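Local coordinates for protein malate dehydrogenase (Naegleria fowleri, PDB 6UM4) that probably catalyses the reversible, NAD-dependent oxidation of malate to oxaloacetate, as malate dehydrogenases of the lactate/malate dehydrogenase family do, at residues M231-N236 / V414-L418; A226-A230 / I245-T249; V354-S360 / I370-V376. One frame throughout, in Å; residues are numbered along the deposited sequence.

Interaction 1: residues M231-N236 / V414-L418; sequences MITSAN and VENLL
The amide of N236 and the methyl end of I232 both come up against the backbone carbonyl of L417, and the rest of this contact between the helix and the last ordered residues of the chain is arranged around them. N236 ND2 donates to L417 O at 2.9 Å with an N-H...O angle of 175°, and the acceptor lies in the amide plane. The second N-H of the same nitrogen goes to I232 O at 2.7 Å, so two carbonyls, one on each segment, fix the rotation of the carboxamide. I232 O also accepts from N236 N, and its two donors reach it from opposite faces of the carbonyl plane. This happens where N236 leaves the helix.

The close-packed side is apolar and largely buried. I232 has CG1 beside its backbone N (chi1 -70°) and a second bend at chi2; I232 CD1 ends among three residues, 3.8 Å from V414 CG2 and 3.9 Å from both L417 CB and L418 CD2. M231, bent at chi2 and chi3, crosses L418 at about a right angle and sets CE 3.8 Å from L418 CD2. Helix 191-212 adds to this side, M195 touching V414 and A199 touching L417.

The solvent side is looser and rests on L418 CD2. Its partner there is A235 CB, at 3.6 Å, both residues being exposed, while the same leucine methyl also faces inward to M231 and I232.

Helix 226-235 of the NAD-binding domain is thus joined to residues 414-418, which follow helix 394-414 in the C-terminal domain. Apolar side chains make most of the residue contacts, and the two segments bury 288 Å² in all; one nearly straight amide-to-carbonyl bond gives a directional contact within otherwise apolar packing.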
# COMPACT_ATOMS: atom_id res chain seq x y z
N MET A 231 11.37 -13.91 -21.02
CA MET A 231 12.20 -14.41 -22.09
C MET A 231 11.78 -13.85 -23.44
O MET A 231 12.62 -13.52 -24.28
CB MET A 231 12.14 -15.93 -22.12
CG MET A 231 13.07 -16.52 -23.17
SD MET A 231 12.30 -18.01 -23.80
CE MET A 231 10.91 -17.28 -24.64
N ILE A 232 10.47 -13.80 -23.70
CA ILE A 232 9.98 -13.22 -24.95
C ILE A 232 10.30 -11.73 -25.01
O ILE A 232 10.64 -11.20 -26.08
CB ILE A 232 8.47 -13.47 -25.11
CG1 ILE A 232 8.20 -14.95 -25.37
CG2 ILE A 232 7.92 -12.64 -26.27
CD1 ILE A 232 8.77 -15.42 -26.70
N THR A 233 10.13 -11.02 -23.90
CA THR A 233 10.45 -9.60 -23.88
C THR A 233 11.89 -9.37 -24.29
O THR A 233 12.19 -8.55 -25.17
CB THR A 233 10.22 -9.02 -22.48
OG1 THR A 233 8.87 -9.28 -22.06
CG2 THR A 233 10.46 -7.51 -22.49
N SER A 234 12.81 -10.11 -23.66
CA SER A 234 14.23 -9.96 -23.91
C SER A 234 14.59 -10.36 -25.33
O SER A 234 15.42 -9.71 -25.96
CB SER A 234 15.01 -10.80 -22.89
OG SER A 234 16.41 -10.69 -23.07
N ALA A 235 13.99 -11.44 -25.84
CA ALA A 235 14.30 -11.90 -27.19
C ALA A 235 13.95 -10.85 -28.23
O ALA A 235 14.54 -10.84 -29.31
CB ALA A 235 13.55 -13.18 -27.52
N ASN A 236 13.00 -9.98 -27.91
CA ASN A 236 12.54 -8.93 -28.81
C ASN A 236 13.08 -7.57 -28.41
O ASN A 236 12.54 -6.54 -28.84
CB ASN A 236 11.02 -8.93 -28.87
CG ASN A 236 10.47 -10.16 -29.55
OD1 ASN A 236 10.40 -10.22 -30.78
ND2 ASN A 236 10.11 -11.17 -28.76
N VAL A 414 6.05 -21.16 -27.34
CA VAL A 414 6.03 -19.78 -27.81
C VAL A 414 7.19 -19.47 -28.74
O VAL A 414 7.42 -18.29 -29.04
CB VAL A 414 5.99 -18.79 -26.64
CG1 VAL A 414 4.80 -19.07 -25.76
CG2 VAL A 414 7.30 -18.83 -25.82
N GLU A 415 7.92 -20.49 -29.23
CA GLU A 415 9.16 -20.26 -29.97
C GLU A 415 8.99 -19.35 -31.18
O GLU A 415 9.96 -18.72 -31.62
CB GLU A 415 9.75 -21.59 -30.42
CG GLU A 415 8.94 -22.28 -31.51
CD GLU A 415 9.29 -23.75 -31.67
OE1 GLU A 415 10.28 -24.20 -31.04
OE2 GLU A 415 8.58 -24.45 -32.42
N ASN A 416 7.78 -19.25 -31.74
CA ASN A 416 7.59 -18.45 -32.94
C ASN A 416 7.56 -16.94 -32.67
O ASN A 416 7.55 -16.16 -33.62
CB ASN A 416 6.30 -18.86 -33.66
CG ASN A 416 6.41 -20.23 -34.27
OD1 ASN A 416 7.49 -20.66 -34.68
ND2 ASN A 416 5.28 -20.93 -34.34
N LEU A 417 7.56 -16.53 -31.40
CA LEU A 417 7.64 -15.12 -31.05
C LEU A 417 9.07 -14.71 -30.69
O LEU A 417 9.27 -13.68 -30.03
CB LEU A 417 6.67 -14.81 -29.91
CG LEU A 417 5.25 -15.06 -30.44
CD1 LEU A 417 4.50 -16.18 -29.71
CD2 LEU A 417 4.45 -13.77 -30.46
N LEU A 418 10.05 -15.51 -31.11
CA LEU A 418 11.47 -15.21 -30.92
C LEU A 418 12.05 -14.49 -32.14
O LEU A 418 12.10 -13.26 -32.19
CB LEU A 418 12.25 -16.50 -30.64
CG LEU A 418 11.90 -17.25 -29.35
CD1 LEU A 418 12.60 -18.61 -29.28
CD2 LEU A 418 12.23 -16.43 -28.11

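Interaction 2: residues A226-A230 / I245-T249; sequences ANTNA and ITAMT
Helix 226-230 runs nearly antiparallel to strand 245-247, their axes 165° apart in direction and 7.2 Å apart at closest approach, with the nearest CA pair, N227 and A247, separated by 5.3 Å. So short an axis distance is matched by small side chains at the interface. A247 directs its CB at the helix, where the methyl sits 3.8 Å from A226 CB and 3.9 Å from A230 CB, between two alanines one helical turn apart. It also lies 3.6 Å from A226 C, so the methyl meets the helix backbone as well as its side chains.

Toward the start of the strand, I245 uses its CG2 branch, which stands anti to the backbone N and comes within 3.9 Å of A230 O. No hydrogen bond crosses between the segments; the 236 Å² buried rests on van der Waals packing, and all the touching residues are buried.

The polar groups find their partners elsewhere. N227 sends ND2 to the backbone carbonyls of W371 and G278 and receives the N-H of H280 at OD1, tying the start of the helix to the second half of the chain. T246, whose CB points away from the helix, hydrogen-bonds through OG1 to H342, and the backbone of A247 is hydrogen-bonded to that of A357.

Strand 218-221, helix 226-235 and strand 245-247 follow one another along the chain, and the two strands are parallel neighbours in the six-stranded sheet. The packing is therefore that of a beta-alpha-beta crossover, here the last unit of the Rossmann-type NAD-binding domain, with its helix laid against the outermost strand of the parallel sheet.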
# COMPACT_ATOMS: atom_id res chain seq x y z
N ALA A 226 5.33 -15.79 -16.05
CA ALA A 226 6.34 -14.75 -15.82
C ALA A 226 7.64 -15.06 -16.54
O ALA A 226 8.06 -14.31 -17.42
CB ALA A 226 6.58 -14.57 -14.33
N ASN A 227 8.28 -16.20 -16.21
CA ASN A 227 9.59 -16.52 -16.78
C ASN A 227 9.57 -16.46 -18.29
O ASN A 227 10.47 -15.90 -18.92
CB ASN A 227 10.05 -17.93 -16.35
CG ASN A 227 10.17 -18.07 -14.86
OD1 ASN A 227 9.27 -17.64 -14.12
ND2 ASN A 227 11.27 -18.66 -14.39
N THR A 228 8.55 -17.07 -18.89
CA THR A 228 8.44 -17.12 -20.34
C THR A 228 8.14 -15.74 -20.92
O THR A 228 8.68 -15.36 -21.96
CB THR A 228 7.37 -18.13 -20.72
OG1 THR A 228 7.72 -19.40 -20.16
CG2 THR A 228 7.26 -18.26 -22.23
N ASN A 229 7.26 -14.97 -20.26
CA ASN A 229 7.02 -13.61 -20.73
C ASN A 229 8.31 -12.80 -20.74
O ASN A 229 8.59 -12.08 -21.71
CB ASN A 229 5.97 -12.93 -19.85
CG ASN A 229 4.56 -13.41 -20.14
OD1 ASN A 229 4.27 -13.97 -21.20
ND2 ASN A 229 3.66 -13.20 -19.18
N ALA A 230 9.11 -12.92 -19.68
CA ALA A 230 10.38 -12.19 -19.62
C ALA A 230 11.31 -12.61 -20.75
O ALA A 230 11.97 -11.76 -21.38
CB ALA A 230 11.04 -12.44 -18.26
N ILE A 245 16.30 -7.60 -17.58
CA ILE A 245 14.90 -8.01 -17.64
C ILE A 245 14.75 -9.27 -16.81
O ILE A 245 15.31 -10.31 -17.16
CB ILE A 245 14.46 -8.28 -19.09
CG1 ILE A 245 14.72 -7.05 -19.97
CG2 ILE A 245 13.00 -8.71 -19.13
CD1 ILE A 245 14.31 -7.27 -21.42
N THR A 246 13.97 -9.19 -15.72
CA THR A 246 13.76 -10.36 -14.88
C THR A 246 12.28 -10.62 -14.69
O THR A 246 11.43 -9.77 -14.95
CB THR A 246 14.44 -10.20 -13.52
OG1 THR A 246 13.91 -9.06 -12.85
CG2 THR A 246 15.94 -10.01 -13.69
N ALA A 247 11.97 -11.82 -14.19
CA ALA A 247 10.61 -12.19 -13.85
C ALA A 247 10.53 -12.38 -12.33
O ALA A 247 11.54 -12.68 -11.68
CB ALA A 247 10.20 -13.46 -14.59
N MET A 248 9.35 -12.17 -11.75
CA MET A 248 9.22 -12.09 -10.30
C MET A 248 8.90 -13.44 -9.66
O MET A 248 7.81 -14.00 -9.87
CB MET A 248 8.13 -11.11 -9.89
CG MET A 248 8.25 -10.80 -8.42
SD MET A 248 7.12 -9.55 -7.83
CE MET A 248 5.59 -10.50 -7.91
N THR A 249 9.82 -13.95 -8.84
CA THR A 249 9.55 -15.06 -7.93
C THR A 249 9.65 -14.63 -6.48
O THR A 249 9.66 -15.48 -5.57
CB THR A 249 10.52 -16.21 -8.20
OG1 THR A 249 11.85 -15.69 -8.17
CG2 THR A 249 10.24 -16.80 -9.56

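Interaction 3: residues V354-S360 / I370-V376; sequences VSMAIPS and IWCSMPV
W371 lays its indole flat against P359, the non-hydrogen-bonded partner across the hairpin. P359 CB stands 3.6 Å from the centroid of the six-membered ring and 15° off its normal, a CH-pi contact over the face. The same face takes P359 CD, 3.3 Å from W371 NE1, whereas A357 O approaches the ring edge near its plane. An unusual chi1 of -97° turns the indole into this position, and its NE1 bonds to I245 O outside the hairpin.

The other face of the sheet is lined by aliphatic and methionine side chains. I358 and M374 cross at about a right angle, I358 CD1 4.2 Å from M374 SD, while I358 and V376 slide past each other in opposite directions. M356 also meets V376 nearly at right angles, M356 SD 3.7 Å from V376 CG2.

Between these faces the antiparallel strands exchange backbone bonds. I358 N reaches C372 O at 3.1 Å from well above the carbonyl plane, although the N-H points straight at the oxygen (176°).

The chemistry implies two unlike faces on one buried hairpin: a proline-indole CH-pi contact beside the S355 and S373 hydroxyls, bonded to the backbone of I276, and a hydrophobic methionine-rich side.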
# COMPACT_ATOMS: atom_id res chain seq x y z
N VAL A 354 18.17 -13.36 -2.24
CA VAL A 354 16.80 -13.21 -2.70
C VAL A 354 16.67 -14.05 -3.96
O VAL A 354 17.67 -14.49 -4.55
CB VAL A 354 16.40 -11.74 -2.95
CG1 VAL A 354 16.50 -10.95 -1.65
CG2 VAL A 354 17.27 -11.10 -4.04
N SER A 355 15.43 -14.35 -4.32
CA SER A 355 15.12 -15.08 -5.54
C SER A 355 14.67 -14.11 -6.61
O SER A 355 13.87 -13.21 -6.35
CB SER A 355 14.04 -16.14 -5.31
OG SER A 355 14.45 -17.12 -4.36
N MET A 356 15.21 -14.29 -7.81
CA MET A 356 14.83 -13.61 -9.04
C MET A 356 14.89 -14.63 -10.17
O MET A 356 15.79 -15.47 -10.17
CB MET A 356 15.78 -12.44 -9.36
CG MET A 356 15.80 -11.31 -8.29
SD MET A 356 17.13 -10.11 -8.59
CE MET A 356 16.42 -9.11 -9.90
N ALA A 357 13.94 -14.57 -11.10
CA ALA A 357 13.98 -15.35 -12.34
C ALA A 357 14.80 -14.58 -13.37
O ALA A 357 14.37 -13.52 -13.85
CB ALA A 357 12.58 -15.63 -12.86
N ILE A 358 15.95 -15.12 -13.75
CA ILE A 358 16.94 -14.36 -14.52
C ILE A 358 17.33 -15.17 -15.75
O ILE A 358 17.10 -16.38 -15.82
CB ILE A 358 18.18 -14.03 -13.64
CG1 ILE A 358 18.99 -15.31 -13.40
CG2 ILE A 358 17.74 -13.46 -12.28
CD1 ILE A 358 20.22 -15.11 -12.54
N PRO A 359 17.90 -14.51 -16.78
CA PRO A 359 18.39 -15.28 -17.93
C PRO A 359 19.47 -16.26 -17.50
O PRO A 359 20.45 -15.89 -16.84
CB PRO A 359 18.94 -14.21 -18.89
CG PRO A 359 19.21 -13.02 -18.01
CD PRO A 359 18.11 -13.07 -16.97
N SER A 360 19.30 -17.51 -17.90
CA SER A 360 20.31 -18.51 -17.60
C SER A 360 21.54 -18.32 -18.48
O SER A 360 21.45 -18.33 -19.72
CB SER A 360 19.73 -19.91 -17.79
OG SER A 360 20.75 -20.87 -17.69
N ILE A 370 16.58 -19.91 -21.21
CA ILE A 370 15.36 -19.82 -20.41
C ILE A 370 15.64 -18.86 -19.28
O ILE A 370 16.79 -18.65 -18.87
CB ILE A 370 14.88 -21.17 -19.83
CG1 ILE A 370 16.00 -21.83 -19.04
CG2 ILE A 370 14.34 -22.08 -20.92
CD1 ILE A 370 15.51 -22.97 -18.18
N TRP A 371 14.56 -18.28 -18.75
CA TRP A 371 14.62 -17.51 -17.52
C TRP A 371 14.30 -18.44 -16.37
O TRP A 371 13.30 -19.17 -16.40
CB TRP A 371 13.66 -16.32 -17.56
CG TRP A 371 14.29 -15.00 -17.95
CD1 TRP A 371 14.32 -13.86 -17.21
CD2 TRP A 371 14.96 -14.70 -19.18
NE1 TRP A 371 14.98 -12.87 -17.90
CE2 TRP A 371 15.37 -13.35 -19.12
CE3 TRP A 371 15.25 -15.44 -20.33
CZ2 TRP A 371 16.06 -12.71 -20.16
CZ3 TRP A 371 15.94 -14.81 -21.38
CH2 TRP A 371 16.34 -13.46 -21.28
N CYS A 372 15.15 -18.44 -15.36
CA CYS A 372 15.06 -19.42 -14.31
C CYS A 372 15.41 -18.76 -13.00
O CYS A 372 16.44 -18.09 -12.91
CB CYS A 372 16.02 -20.58 -14.59
SG CYS A 372 16.02 -21.86 -13.34
N SER A 373 14.57 -18.98 -11.99
CA SER A 373 14.80 -18.42 -10.67
C SER A 373 15.98 -19.10 -10.01
O SER A 373 16.17 -20.33 -10.13
CB SER A 373 13.53 -18.58 -9.81
OG SER A 373 13.61 -17.90 -8.56
N MET A 374 16.83 -18.31 -9.37
CA MET A 374 18.03 -18.81 -8.72
C MET A 374 18.28 -17.98 -7.47
O MET A 374 17.87 -16.82 -7.41
CB MET A 374 19.26 -18.73 -9.64
CG MET A 374 19.11 -19.38 -10.99
SD MET A 374 20.62 -19.25 -12.00
CE MET A 374 19.85 -19.45 -13.61
N PRO A 375 19.00 -18.52 -6.49
CA PRO A 375 19.49 -17.66 -5.39
C PRO A 375 20.46 -16.63 -5.92
O PRO A 375 21.46 -16.98 -6.57
CB PRO A 375 20.20 -18.65 -4.45
CG PRO A 375 20.54 -19.86 -5.35
CD PRO A 375 19.37 -19.93 -6.31
N VAL A 376 20.16 -15.36 -5.67
CA VAL A 376 21.05 -14.27 -6.08
C VAL A 376 21.28 -13.31 -4.93
O VAL A 376 20.49 -13.23 -3.98
CB VAL A 376 20.51 -13.48 -7.29
CG1 VAL A 376 20.16 -14.42 -8.44
CG2 VAL A 376 19.33 -12.58 -6.87

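In the fold
Along the chain, interaction 2 closes before interaction 3 opens; interaction 1 alternates with interaction 2 and encloses interaction 3. Interactions 1 and 2 use successive parts of helix 226-235, their centres about 12 Å apart, and V414 CG2 packs on T228 CG2 at 3.6 Å. Interaction 3 lies about 9 Å from interaction 2 and about 17 Å from interaction 1, centre to centre. Besides the link from W371 to I245, it meets interaction 2 through a probable hydrogen bond, T249 OG1 to S373 OG at 2.8 Å, while W371 also packs on M231 and S234. Helix 226-235 thus connects the parallel NAD-binding sheet with the C-terminal domain's hairpin and last modelled residues, consistent with its lying where the two domains meet.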